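Local coordinates for protein adhesin (Neisseria meningitidis, PDB 5MY7) that probably acts as an adhesin and as an inhibitor of lysozyme, which may help the bacterium to withstand this host enzyme, at residues A[75-79]-A[80-84]. Sequence-based numbering, arbitrary orientation.
Sequences DKSDN and VETFY
Two amide N-H groups reach the carboxylate of Asp78 from opposite faces, and both end on OD1. The N of Glu81 meets OD1 at 2.9 Å, nearly in line with the C-O bond, whereas the N of Val80, also 2.9 Å from OD1, comes from the anti side and 25° out of the plane. Both bonds are bent, their donors being successive amides of one tight turn. Asp78 can serve both because its CG sits between its own N and carbonyl carbon (chi1 65°), which folds the carboxylate back over the bend. The CG2 methyl of Val80 packs 3.4 Å from the same OD1. The other oxygen, OD2, lies 4.6 Å from OE1 of Glu81, a like-charge repulsion that is probably mild and offset at Asp78 by the two N-H donors. The second flat group, the Phe83 ring, is approached obliquely by Lys76 O, 3.5 Å from CD2.

Between these groups the backbone closes: Asp78 N donates an almost straight bond to Glu81 O (2.9 Å). Ser77 OG then accepts from Phe83 N at 3.0 Å, again nearly linear, and donates to Asn73 O, so one hydroxyl ties Phe83 in the strand to Asn73 in the preceding loop. On the other side of strand 82-84, Thr82 OG1 bonds to Gly95 O.

Chain reversal through Asn79 and Val80 has the backbone angles of a type I beta turn with Asp78 first, but OD1 takes Glu81 N in place of the Asp78 carbonyl. The Val80 bond to OD1 defines an Asx turn, here leading the loop into the edge strand of a four-stranded antiparallel sheet.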
ATOM      1  N   ASP A  75      -1.728   8.115 -12.302  1.00 22.90           N
ATOM      2  CA  ASP A  75      -1.666   9.610 -12.430  1.00 25.59           C
ATOM      3  C   ASP A  75      -0.923  10.277 -11.293  1.00 25.26           C
ATOM      4  O   ASP A  75      -0.288  11.317 -11.491  1.00 30.90           O
ATOM      5  CB  ASP A  75      -3.081  10.180 -12.443  1.00 32.09           C
ATOM      6  CG  ASP A  75      -3.808   9.934 -13.731  1.00 37.89           C
ATOM      7  OD1 ASP A  75      -3.235   9.357 -14.689  1.00 38.59           O
ATOM      8  OD2 ASP A  75      -4.986  10.380 -13.787  1.00 48.64           O
ATOM      9  N   LYS A  76      -0.987   9.666 -10.099  1.00 24.43           N
ATOM     10  CA  LYS A  76      -0.397  10.257  -8.882  1.00 26.58           C
ATOM     11  C   LYS A  76       0.963   9.726  -8.503  1.00 26.32           C
ATOM     12  O   LYS A  76       1.604  10.317  -7.620  1.00 31.87           O
ATOM     13  CB  LYS A  76      -1.334  10.180  -7.670  1.00 26.92           C
ATOM     14  CG  LYS A  76      -2.675  10.797  -7.889  1.00 27.58           C
ATOM     15  CD  LYS A  76      -2.592  12.275  -8.276  1.00 35.68           C
ATOM     16  CE  LYS A  76      -2.901  13.188  -7.153  1.00 45.14           C
ATOM     17  NZ  LYS A  76      -4.348  13.424  -7.148  1.00 51.77           N
ATOM     18  N   SER A  77       1.378   8.615  -9.135  1.00 26.26           N
ATOM     19  CA  SER A  77       2.663   7.986  -8.898  1.00 25.71           C
ATOM     20  C   SER A  77       3.784   8.695  -9.647  1.00 30.52           C
ATOM     21  O   SER A  77       3.572   9.236 -10.736  1.00 34.94           O
ATOM     22  CB  SER A  77       2.578   6.504  -9.272  1.00 24.61           C
ATOM     23  OG  SER A  77       1.641   5.793  -8.424  1.00 23.65           O
ATOM     24  N   ASP A  78       4.986   8.689  -9.056  1.00 29.58           N
ATOM     25  CA  ASP A  78       6.119   9.429  -9.644  1.00 30.15           C
ATOM     26  C   ASP A  78       7.397   8.610  -9.565  1.00 32.43           C
ATOM     27  O   ASP A  78       7.314   7.395  -9.305  1.00 32.85           O
ATOM     28  CB  ASP A  78       6.226  10.868  -9.077  1.00 33.50           C
ATOM     29  CG  ASP A  78       6.541  10.920  -7.582  1.00 34.07           C
ATOM     30  OD1 ASP A  78       7.258  10.031  -7.096  1.00 33.58           O
ATOM     31  OD2 ASP A  78       6.062  11.859  -6.892  1.00 43.49           O
ATOM     32  N   ASN A  79       8.548   9.239  -9.820  1.00 34.23           N
ATOM     33  CA  ASN A  79       9.822   8.514  -9.874  1.00 32.26           C
ATOM     34  C   ASN A  79      10.271   7.966  -8.504  1.00 29.25           C
ATOM     35  O   ASN A  79      11.117   7.059  -8.471  1.00 37.20           O
ATOM     36  CB  ASN A  79      10.948   9.356 -10.568  1.00 35.53           C
ATOM     37  CG  ASN A  79      11.248  10.692  -9.856  1.00 41.94           C
ATOM     38  OD1 ASN A  79      10.327  11.356  -9.344  1.00 50.43           O
ATOM     39  ND2 ASN A  79      12.532  11.103  -9.840  1.00 40.67           N
ATOM     40  N   VAL A  80       9.758   8.525  -7.392  1.00 29.24           N
ATOM     41  CA  VAL A  80      10.149   8.095  -6.008  1.00 28.99           C
ATOM     42  C   VAL A  80       9.017   7.417  -5.242  1.00 25.04           C
ATOM     43  O   VAL A  80       9.321   6.727  -4.265  1.00 29.07           O
ATOM     44  CB  VAL A  80      10.793   9.235  -5.143  1.00 33.72           C
ATOM     45  CG1 VAL A  80      12.015   9.785  -5.845  1.00 35.45           C
ATOM     46  CG2 VAL A  80       9.819  10.355  -4.818  1.00 35.63           C
ATOM     47  N   GLU A  81       7.748   7.653  -5.589  1.00 25.44           N
ATOM     48  CA  GLU A  81       6.610   7.227  -4.745  1.00 24.84           C
ATOM     49  C   GLU A  81       5.527   6.568  -5.612  1.00 23.72           C
ATOM     50  O   GLU A  81       5.193   7.068  -6.706  1.00 27.19           O
ATOM     51  CB  GLU A  81       5.969   8.441  -4.107  1.00 31.37           C
ATOM     52  CG  GLU A  81       5.210   8.249  -2.812  1.00 37.37           C
ATOM     53  CD  GLU A  81       5.147   9.558  -2.001  1.00 40.66           C
ATOM     54  OE1 GLU A  81       5.576  10.621  -2.519  1.00 47.88           O
ATOM     55  OE2 GLU A  81       4.699   9.504  -0.841  1.00 48.07           O
ATOM     56  N   THR A  82       5.027   5.428  -5.167  1.00 21.55           N
ATOM     57  CA  THR A  82       3.849   4.793  -5.766  1.00 19.85           C
ATOM     58  C   THR A  82       2.634   5.003  -4.838  1.00 19.19           C
ATOM     59  O   THR A  82       2.748   4.774  -3.621  1.00 20.56           O
ATOM     60  CB  THR A  82       4.062   3.274  -6.016  1.00 21.28           C
ATOM     61  OG1 THR A  82       5.301   3.038  -6.739  1.00 26.09           O
ATOM     62  CG2 THR A  82       2.916   2.654  -6.800  1.00 23.48           C
ATOM     63  N   PHE A  83       1.489   5.390  -5.428  1.00 18.05           N
ATOM     64  CA  PHE A  83       0.203   5.517  -4.723  1.00 17.93           C
ATOM     65  C   PHE A  83      -0.797   4.517  -5.274  1.00 16.57           C
ATOM     66  O   PHE A  83      -0.835   4.209  -6.501  1.00 19.44           O
ATOM     67  CB  PHE A  83      -0.369   6.927  -4.823  1.00 19.95           C
ATOM     68  CG  PHE A  83       0.371   7.922  -3.967  1.00 22.19           C
ATOM     69  CD1 PHE A  83       0.089   8.032  -2.611  1.00 23.61           C
ATOM     70  CD2 PHE A  83       1.298   8.786  -4.539  1.00 23.78           C
ATOM     71  CE1 PHE A  83       0.735   8.953  -1.825  1.00 27.87           C
ATOM     72  CE2 PHE A  83       1.972   9.704  -3.737  1.00 26.63           C
ATOM     73  CZ  PHE A  83       1.672   9.766  -2.395  1.00 29.37           C
ATOM     74  N   TYR A  84      -1.590   3.969  -4.344  1.00 17.42           N
ATOM     75  CA  TYR A  84      -2.757   3.102  -4.616  1.00 16.71           C
ATOM     76  C   TYR A  84      -4.022   3.717  -4.016  1.00 17.13           C
ATOM     77  O   TYR A  84      -3.960   4.220  -2.864  1.00 17.87           O
ATOM     78  CB  TYR A  84      -2.553   1.697  -4.032  1.00 16.56           C
ATOM     79  CG  TYR A  84      -1.274   0.991  -4.453  1.00 16.69           C
ATOM     80  CD1 TYR A  84      -0.063   1.256  -3.827  1.00 18.75           C
ATOM     81  CD2 TYR A  84      -1.269   0.052  -5.448  1.00 17.84           C
ATOM     82  CE1 TYR A  84       1.099   0.605  -4.162  1.00 19.26           C
ATOM     83  CE2 TYR A  84      -0.096  -0.596  -5.819  1.00 19.00           C
ATOM     84  CZ  TYR A  84       1.096  -0.337  -5.173  1.00 20.55           C
ATOM     85  OH  TYR A  84       2.288  -1.010  -5.488  1.00 24.72           O
TER